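Long-range contacts in NAD-dependent epimerase/dehydratase domain-containing protein (Ruegeria pomeroyi DSS-3, PDB 3IUS), which is of unknown function but, as a member of the NAD-dependent epimerase/dehydratase family, probably binds NAD through a Rossmann-type domain: residues 29-34 / 47-52; 65-70 / 96-101; 59-64 / 89-94. All coordinates share one frame; numbering follows the deposited sequence. Where two conformers were deposited one is given.

Overall arrangement
Contacts 1 and 2 pair strands of one parallel, Rossmann-type sheet; contact 3 lies at the edge of the same fold, between a loop and a helix end. Strand 7-11 runs between contacts 1 and 2, pairing with strand 30-35 on one side and strand 66-69 on the other, and their centres are about 14 Å apart. The centre of contact 3 is about 11 Å from that of contact 2 and 16 Å from that of contact 1. W29 touches H66, L52 reaches P59 and L67 reaches L61. T34 of contact 1 bonds to G12, part of a GxGxxA-like turn that may bind a dinucleotide; L68 of contact 2 touches the same turn.

Contact 1: residues 29-34 / 47-52; sequences WRIIGT and SGAEPL
R30 and E50 reach out from adjacent strands and cross at about a right angle, closing a side-on salt bridge in which each of two nitrogens takes its own oxygen. R30 NE lies 2.8 Å from E50 OE1 and meets it from above the carboxylate, 36° out of plane; R30 NH2 lies 3.0 Å from E50 OE2, which accepts through its syn lone pair. The guanidinium and carboxylate planes are 38° apart, so the grip is not coplanar. With CG anti to its backbone N (chi1 177°) and the chain extended as far as NE, R30 lays its guanidinium over I32, whose CD1 sits 3.7 Å above the plane, over its centre. These strands begin and end a beta-alpha-beta unit, with helix 41-46 in the crossover, and pair in parallel: E50 N bonds to I31 O, G33 N to E50 O and L52 N to G33 O. Further along the salt-bridge face, I32 CG2 touches L52 CD1 at 3.5 Å. On the other face I31 CG2 meets A49 CB at 3.6 Å, and helices 15-24 and 41-46 pack against this side. A Schellman motif at G48 ends helix 41-46. T34 OG1 is hydrogen-bonded to the backbone N of G12.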
loop_
_atom_site.group_PDB
_atom_site.type_symbol
_atom_site.label_atom_id
_atom_site.label_comp_id
_atom_site.label_asym_id
_atom_site.label_seq_id
_atom_site.Cartn_x
_atom_site.Cartn_y
_atom_site.Cartn_z
ATOM N N TRP A 29 1.607 0.080 22.373
ATOM C CA TRP A 29 0.496 0.691 21.651
ATOM C C TRP A 29 -0.804 -0.085 21.825
ATOM O O TRP A 29 -0.801 -1.312 21.917
ATOM C CB TRP A 29 0.818 0.780 20.157
ATOM C CG TRP A 29 1.772 1.867 19.806
ATOM C CD1 TRP A 29 3.121 1.872 20.010
ATOM C CD2 TRP A 29 1.455 3.114 19.181
ATOM N NE1 TRP A 29 3.664 3.046 19.552
ATOM C CE2 TRP A 29 2.661 3.825 19.036
ATOM C CE3 TRP A 29 0.267 3.697 18.724
ATOM C CZ2 TRP A 29 2.716 5.092 18.456
ATOM C CZ3 TRP A 29 0.324 4.955 18.150
ATOM C CH2 TRP A 29 1.539 5.638 18.021
ATOM N N ARG A 30 -1.915 0.642 21.867
ATOM C CA ARG A 30 -3.223 0.022 21.736
ATOM C C ARG A 30 -3.692 0.196 20.295
ATOM O O ARG A 30 -3.736 1.315 19.790
ATOM C CB ARG A 30 -4.231 0.660 22.689
ATOM C CG ARG A 30 -5.636 0.100 22.536
ATOM C CD ARG A 30 -6.660 0.898 23.317
ATOM N NE ARG A 30 -7.996 0.337 23.152
ATOM C CZ ARG A 30 -9.121 1.035 23.264
ATOM N NH1 ARG A 30 -9.075 2.330 23.545
ATOM N NH2 ARG A 30 -10.290 0.436 23.091
ATOM N N ILE A 31 -4.020 -0.909 19.631
ATOM C CA ILE A 31 -4.516 -0.856 18.258
ATOM C C ILE A 31 -5.932 -1.420 18.156
ATOM O O ILE A 31 -6.248 -2.457 18.745
ATOM C CB ILE A 31 -3.598 -1.622 17.267
ATOM C CG1 ILE A 31 -2.148 -1.144 17.373
ATOM C CG2 ILE A 31 -4.099 -1.458 15.841
ATOM C CD1 ILE A 31 -1.368 -1.831 18.463
ATOM N N ILE A 32 -6.773 -0.713 17.409
ATOM C CA ILE A 32 -8.136 -1.137 17.115
ATOM C C ILE A 32 -8.273 -1.271 15.601
ATOM O O ILE A 32 -8.049 -0.308 14.869
ATOM C CB ILE A 32 -9.148 -0.092 17.614
ATOM C CG1 ILE A 32 -8.930 0.189 19.101
ATOM C CG2 ILE A 32 -10.581 -0.542 17.340
ATOM C CD1 ILE A 32 -9.629 1.437 19.589
ATOM N N GLY A 33 -8.621 -2.462 15.124
ATOM C CA GLY A 33 -8.696 -2.692 13.692
ATOM C C GLY A 33 -10.082 -3.096 13.234
ATOM O O GLY A 33 -10.735 -3.931 13.864
ATOM N N THR A 34 -10.536 -2.511 12.132
ATOM C CA THR A 34 -11.859 -2.823 11.608
ATOM C C THR A 34 -11.793 -3.680 10.349
ATOM O O THR A 34 -10.801 -3.666 9.612
ATOM C CB THR A 34 -12.659 -1.557 11.276
ATOM O OG1 THR A 34 -12.327 -1.114 9.954
ATOM C CG2 THR A 34 -12.358 -0.445 12.283
ATOM N N SER A 47 -3.127 -10.164 15.127
ATOM C CA SER A 47 -2.180 -9.142 14.692
ATOM C C SER A 47 -1.960 -8.113 15.791
ATOM O O SER A 47 -1.217 -7.146 15.611
ATOM C CB SER A 47 -2.676 -8.444 13.428
ATOM O OG SER A 47 -3.678 -7.490 13.736
ATOM N N GLY A 48 -2.608 -8.326 16.930
ATOM C CA GLY A 48 -2.406 -7.470 18.086
ATOM C C GLY A 48 -3.382 -6.316 18.202
ATOM O O GLY A 48 -3.179 -5.408 19.012
ATOM N N ALA A 49 -4.444 -6.352 17.402
ATOM C CA ALA A 49 -5.456 -5.303 17.421
ATOM C C ALA A 49 -6.797 -5.817 17.942
ATOM O O ALA A 49 -7.134 -6.991 17.772
ATOM C CB ALA A 49 -5.624 -4.704 16.026
ATOM N N GLU A 50 -7.549 -4.934 18.591
ATOM C CA GLU A 50 -8.930 -5.213 18.985
ATOM C C GLU A 50 -9.844 -5.159 17.762
ATOM O O GLU A 50 -9.992 -4.101 17.149
ATOM C CB GLU A 50 -9.408 -4.176 19.998
ATOM C CG GLU A 50 -8.549 -4.063 21.240
ATOM C CD GLU A 50 -8.928 -2.868 22.094
ATOM O OE1 GLU A 50 -8.133 -2.495 22.983
ATOM O OE2 GLU A 50 -10.019 -2.303 21.874
ATOM N N PRO A 51 -10.479 -6.293 17.418
ATOM C CA PRO A 51 -11.265 -6.390 16.182
ATOM C C PRO A 51 -12.619 -5.699 16.291
ATOM O O PRO A 51 -13.330 -5.884 17.283
ATOM C CB PRO A 51 -11.482 -7.904 16.011
ATOM C CG PRO A 51 -10.758 -8.572 17.157
ATOM C CD PRO A 51 -10.544 -7.532 18.206
ATOM N N LEU A 52 -12.965 -4.914 15.277
ATOM C CA LEU A 52 -14.281 -4.300 15.179
ATOM C C LEU A 52 -14.907 -4.640 13.839
ATOM O O LEU A 52 -14.239 -4.594 12.806
ATOM C CB LEU A 52 -14.183 -2.781 15.307
ATOM C CG LEU A 52 -13.989 -2.160 16.684
ATOM C CD1 LEU A 52 -13.991 -0.648 16.555
ATOM C CD2 LEU A 52 -15.090 -2.621 17.624
HETATM O O HOH W 1 -3.580 -3.599 20.744
#

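Contact 2: residues 65-70 / 96-101; sequences THLLIS and RWVGYL
L67 O is approached by three groups of the neighbouring strand. G99 N donates a hydrogen bond of 2.8 Å, V98 CA adds a CA-H...O contact, and W97 brings CZ3 to 3.3 Å from the same oxygen. W97 owes this position to its first torsion, which sets CG anti to the backbone N (chi1 -180°) and sends the indole forward along its own strand, until G99 N lies 3.5 Å above the ring plane, toward the rim. G99 has no side chain to stand in the way. L68 CD1 then meets the ring at its edge, 4.1 Å from CH2.

At the start of the strands H66 and W97 cross at about a right angle, H66 CD2 lying 3.5 Å from W97 CB, while in one of its two conformers R96 runs alongside the imidazole. A 2.6 Å hydrogen bond between H66 ND1 and T65 OG1, with the hydroxyl in the imidazole plane, restrains the ring's rotation. W97 N is buried and finds no partner. On the opposite face I69 CG2 comes to the edge of the Y100 ring, 3.8 Å from CD1, and L67 packs alongside V98.

The two strands, joined through helix 79-90 as a beta-alpha-beta unit, lie mid-sheet: strand 7-11 flanks 66-69, strand 146-155 flanks 97-103, and W138 of helix 126-140 stacks on Y100.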
loop_
_atom_site.group_PDB
_atom_site.type_symbol
_atom_site.label_atom_id
_atom_site.label_comp_id
_atom_site.label_asym_id
_atom_site.label_seq_id
_atom_site.Cartn_x
_atom_site.Cartn_y
_atom_site.Cartn_z
ATOM N N THR A 65 -5.598 8.486 19.221
ATOM C CA THR A 65 -4.563 9.488 18.946
ATOM C C THR A 65 -4.069 9.411 17.503
ATOM O O THR A 65 -3.592 10.393 16.936
ATOM C CB THR A 65 -3.346 9.344 19.906
ATOM O OG1 THR A 65 -2.764 8.038 19.764
ATOM C CG2 THR A 65 -3.767 9.547 21.349
ATOM N N HIS A 66 -4.188 8.233 16.909
ATOM C CA HIS A 66 -3.684 8.016 15.570
ATOM C C HIS A 66 -4.755 7.329 14.735
ATOM O O HIS A 66 -5.437 6.425 15.217
ATOM C CB HIS A 66 -2.424 7.149 15.616
ATOM C CG HIS A 66 -1.253 7.809 16.277
ATOM N ND1 HIS A 66 -1.217 8.089 17.627
ATOM C CD2 HIS A 66 -0.069 8.232 15.776
ATOM C CE1 HIS A 66 -0.068 8.666 17.926
ATOM N NE2 HIS A 66 0.647 8.770 16.820
ATOM N N LEU A 67 -4.899 7.776 13.490
ATOM C CA LEU A 67 -5.797 7.150 12.518
ATOM C C LEU A 67 -5.018 6.585 11.338
ATOM O O LEU A 67 -4.144 7.248 10.786
ATOM C CB LEU A 67 -6.799 8.179 11.991
ATOM C CG LEU A 67 -8.275 8.102 12.367
ATOM C CD1 LEU A 67 -8.465 7.691 13.816
ATOM C CD2 LEU A 67 -8.967 9.434 12.061
ATOM N N LEU A 68 -5.339 5.357 10.949
ATOM C CA LEU A 68 -4.790 4.782 9.728
ATOM C C LEU A 68 -5.943 4.312 8.837
ATOM O O LEU A 68 -6.913 3.731 9.325
ATOM C CB LEU A 68 -3.845 3.624 10.048
ATOM C CG LEU A 68 -3.250 2.899 8.834
ATOM C CD1 LEU A 68 -2.305 3.817 8.054
ATOM C CD2 LEU A 68 -2.535 1.616 9.248
ATOM N N ILE A 69 -5.841 4.574 7.540
ATOM C CA ILE A 69 -6.905 4.230 6.599
ATOM C C ILE A 69 -6.394 3.363 5.459
ATOM O O ILE A 69 -5.608 3.825 4.636
ATOM C CB ILE A 69 -7.521 5.493 5.975
ATOM C CG1 ILE A 69 -7.874 6.516 7.060
ATOM C CG2 ILE A 69 -8.719 5.136 5.103
ATOM C CD1 ILE A 69 -9.045 6.127 7.911
ATOM N N SER A 70 -6.849 2.112 5.411
ATOM C CA SER A 70 -6.488 1.187 4.339
ATOM C C SER A 70 -7.667 0.944 3.399
ATOM O O SER A 70 -7.562 0.175 2.444
ATOM C CB SER A 70 -6.034 -0.163 4.917
ATOM O OG SER A 70 -4.856 -0.048 5.695
ATOM N N ARG A 96 -2.741 13.073 16.731
ATOM C CA ARG A 96 -1.356 13.473 16.524
ATOM C C ARG A 96 -0.934 13.154 15.097
ATOM O O ARG A 96 -0.000 13.746 14.562
ATOM C CB ARG A 96 -0.431 12.761 17.512
ATOM C CG ARG A 96 1.046 12.898 17.175
ATOM C CD ARG A 96 1.930 12.244 18.222
ATOM N NE ARG A 96 3.337 12.258 17.834
ATOM C CZ ARG A 96 4.110 13.337 17.871
ATOM N NH1 ARG A 96 3.610 14.497 18.269
ATOM N NH2 ARG A 96 5.381 13.257 17.503
ATOM N N TRP A 97 -1.640 12.219 14.477
ATOM C CA TRP A 97 -1.212 11.723 13.187
ATOM C C TRP A 97 -2.347 10.968 12.518
ATOM O O TRP A 97 -3.049 10.195 13.163
ATOM C CB TRP A 97 -0.015 10.804 13.404
ATOM C CG TRP A 97 0.582 10.183 12.179
ATOM C CD1 TRP A 97 1.637 10.654 11.449
ATOM C CD2 TRP A 97 0.197 8.943 11.572
ATOM N NE1 TRP A 97 1.921 9.788 10.414
ATOM C CE2 TRP A 97 1.047 8.734 10.467
ATOM C CE3 TRP A 97 -0.789 7.996 11.849
ATOM C CZ2 TRP A 97 0.945 7.609 9.644
ATOM C CZ3 TRP A 97 -0.895 6.882 11.026
ATOM C CH2 TRP A 97 -0.030 6.701 9.941
ATOM N N VAL A 98 -2.538 11.236 11.232
ATOM C CA VAL A 98 -3.478 10.484 10.415
ATOM C C VAL A 98 -2.777 10.042 9.141
ATOM O O VAL A 98 -2.137 10.844 8.467
ATOM C CB VAL A 98 -4.713 11.328 10.049
ATOM C CG1 VAL A 98 -5.575 10.591 9.030
ATOM C CG2 VAL A 98 -5.510 11.696 11.307
ATOM N N GLY A 99 -2.884 8.762 8.804
ATOM C CA GLY A 99 -2.267 8.279 7.590
ATOM C C GLY A 99 -3.295 7.709 6.630
ATOM O O GLY A 99 -4.057 6.818 6.997
ATOM N N TYR A 100 -3.333 8.244 5.414
ATOM C CA TYR A 100 -4.166 7.673 4.366
ATOM C C TYR A 100 -3.301 6.876 3.413
ATOM O O TYR A 100 -2.360 7.410 2.828
ATOM C CB TYR A 100 -4.935 8.751 3.592
ATOM C CG TYR A 100 -5.724 8.171 2.438
ATOM C CD1 TYR A 100 -6.840 7.375 2.668
ATOM C CD2 TYR A 100 -5.341 8.397 1.121
ATOM C CE1 TYR A 100 -7.557 6.822 1.625
ATOM C CE2 TYR A 100 -6.052 7.853 0.071
ATOM C CZ TYR A 100 -7.163 7.070 0.328
ATOM O OH TYR A 100 -7.873 6.520 -0.711
ATOM N N LEU A 101 -3.609 5.592 3.257
ATOM C CA LEU A 101 -2.895 4.776 2.292
ATOM C C LEU A 101 -3.504 4.951 0.902
ATOM O O LEU A 101 -4.674 4.624 0.671
ATOM C CB LEU A 101 -2.877 3.305 2.710
ATOM C CG LEU A 101 -2.228 3.004 4.070
ATOM C CD1 LEU A 101 -2.184 1.499 4.326
ATOM C CD2 LEU A 101 -0.830 3.611 4.169
#

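Contact 3: residues 59-64 / 89-94; sequences PSLDGV and AARAAQ
L61 lies under the side chain of R91, the two crossing obliquely. L61 CB touches R91 CD at 3.6 Å and sits 3.5 Å above one face of the guanidinium, offset toward its rim, while L61 CD1 lies 3.7 Å from the same CD. In this Rossmann-type fold the contact joins the loop before strand 66-69 to the end of helix 79-90 and the 3-10 turn after it; R91 is the first residue to leave helical geometry. It is a small, mainly apolar contact: R91 NH1 hangs 3.5 Å from L61 O, but at an angle too poor for a hydrogen bond.

The next shell explains how both partners are placed. L61 opens a type II turn closed by V64 N on L61 O, with G63 at positive phi, and S60 OG accepts from D62 N in an ST turn that overlaps its start. L61 also packs on L9 of strand 7-11 and on Q87 of helix 79-90, and V64 likewise rests on L9 and on F95. D62 OD1 is 4.9 Å from R91 NH1, so its charge can at most add a long-range attraction.

On the helix side, R91, extended from CG to NE, reaches over L61, and Q94, in one of its two conformers, meets its far end. R91 NH1 donates to Q94 OE1 at 2.7 Å with an N-H...O angle of 165°, the oxygen lying in the guanidinium plane and offering a lone pair in its own amide plane.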
loop_
_atom_site.group_PDB
_atom_site.type_symbol
_atom_site.label_atom_id
_atom_site.label_comp_id
_atom_site.label_asym_id
_atom_site.label_seq_id
_atom_site.Cartn_x
_atom_site.Cartn_y
_atom_site.Cartn_z
ATOM N N PRO A 59 -17.494 2.862 14.915
ATOM C CA PRO A 59 -16.294 2.753 15.751
ATOM C C PRO A 59 -16.132 4.015 16.593
ATOM O O PRO A 59 -16.348 5.117 16.084
ATOM C CB PRO A 59 -15.157 2.659 14.727
ATOM C CG PRO A 59 -15.806 2.222 13.459
ATOM C CD PRO A 59 -17.174 2.826 13.479
ATOM N N SER A 60 -15.766 3.857 17.859
ATOM C CA SER A 60 -15.584 5.004 18.742
ATOM C C SER A 60 -14.251 5.704 18.508
ATOM O O SER A 60 -13.237 5.060 18.247
ATOM C CB SER A 60 -15.682 4.584 20.203
ATOM O OG SER A 60 -15.442 5.699 21.048
ATOM N N LEU A 61 -14.255 7.029 18.617
ATOM C CA LEU A 61 -13.040 7.813 18.433
ATOM C C LEU A 61 -12.480 8.265 19.769
ATOM O O LEU A 61 -11.463 8.955 19.820
ATOM C CB LEU A 61 -13.305 9.027 17.536
ATOM C CG LEU A 61 -13.596 8.716 16.069
ATOM C CD1 LEU A 61 -14.035 9.965 15.311
ATOM C CD2 LEU A 61 -12.376 8.086 15.417
ATOM N N ASP A 62 -13.141 7.873 20.853
ATOM C CA ASP A 62 -12.677 8.253 22.181
ATOM C C ASP A 62 -11.305 7.673 22.486
ATOM O O ASP A 62 -11.079 6.464 22.348
ATOM C CB ASP A 62 -13.659 7.821 23.267
ATOM C CG ASP A 62 -13.244 8.313 24.642
ATOM O OD1 ASP A 62 -13.101 9.544 24.810
ATOM O OD2 ASP A 62 -13.048 7.474 25.547
ATOM N N GLY A 63 -10.393 8.541 22.910
ATOM C CA GLY A 63 -9.050 8.122 23.265
ATOM C C GLY A 63 -8.143 7.793 22.090
ATOM O O GLY A 63 -6.995 7.393 22.285
ATOM N N VAL A 64 -8.648 7.961 20.870
ATOM C CA VAL A 64 -7.851 7.676 19.677
ATOM C C VAL A 64 -6.882 8.820 19.361
ATOM O O VAL A 64 -7.297 9.980 19.247
ATOM C CB VAL A 64 -8.741 7.415 18.447
ATOM C CG1 VAL A 64 -7.886 7.262 17.192
ATOM C CG2 VAL A 64 -9.613 6.188 18.664
ATOM N N ALA A 89 -13.579 15.368 11.450
ATOM C CA ALA A 89 -13.288 16.792 11.301
ATOM C C ALA A 89 -13.410 17.513 12.641
ATOM O O ALA A 89 -12.527 18.279 13.033
ATOM C CB ALA A 89 -14.223 17.419 10.269
ATOM N N ALA A 90 -14.509 17.255 13.341
ATOM C CA ALA A 90 -14.761 17.870 14.635
ATOM C C ALA A 90 -13.664 17.560 15.652
ATOM O O ALA A 90 -13.332 18.401 16.483
ATOM C CB ALA A 90 -16.123 17.435 15.172
ATOM N N ARG A 91 -13.101 16.355 15.580
ATOM C CA ARG A 91 -12.065 15.929 16.527
ATOM C C ARG A 91 -10.634 16.110 16.002
ATOM O O ARG A 91 -9.691 15.558 16.567
ATOM C CB ARG A 91 -12.261 14.456 16.904
ATOM C CG ARG A 91 -13.509 14.144 17.711
ATOM C CD ARG A 91 -13.661 12.633 17.833
ATOM N NE ARG A 91 -14.753 12.225 18.713
ATOM C CZ ARG A 91 -14.593 11.833 19.971
ATOM N NH1 ARG A 91 -13.382 11.799 20.512
ATOM N NH2 ARG A 91 -15.648 11.474 20.692
ATOM N N ALA A 92 -10.477 16.876 14.927
ATOM C CA ALA A 92 -9.181 17.009 14.252
ATOM C C ALA A 92 -8.001 17.244 15.192
ATOM O O ALA A 92 -6.943 16.637 15.036
ATOM C CB ALA A 92 -9.244 18.109 13.202
ATOM N N ALA A 93 -8.193 18.123 16.173
ATOM C CA ALA A 93 -7.114 18.537 17.063
ATOM C C ALA A 93 -6.679 17.475 18.076
ATOM O O ALA A 93 -5.624 17.605 18.696
ATOM C CB ALA A 93 -7.490 19.834 17.778
ATOM N N GLN A 94 -7.467 16.417 18.244
ATOM C CA GLN A 94 -7.097 15.414 19.234
ATOM C C GLN A 94 -6.155 14.360 18.658
ATOM O O GLN A 94 -5.517 13.622 19.405
ATOM C CB GLN A 94 -8.330 14.781 19.881
ATOM C CG GLN A 94 -9.147 13.899 18.970
ATOM C CD GLN A 94 -10.537 13.655 19.515
ATOM O OE1 GLN A 94 -11.051 12.542 19.449
ATOM N NE2 GLN A 94 -11.154 14.701 20.066
#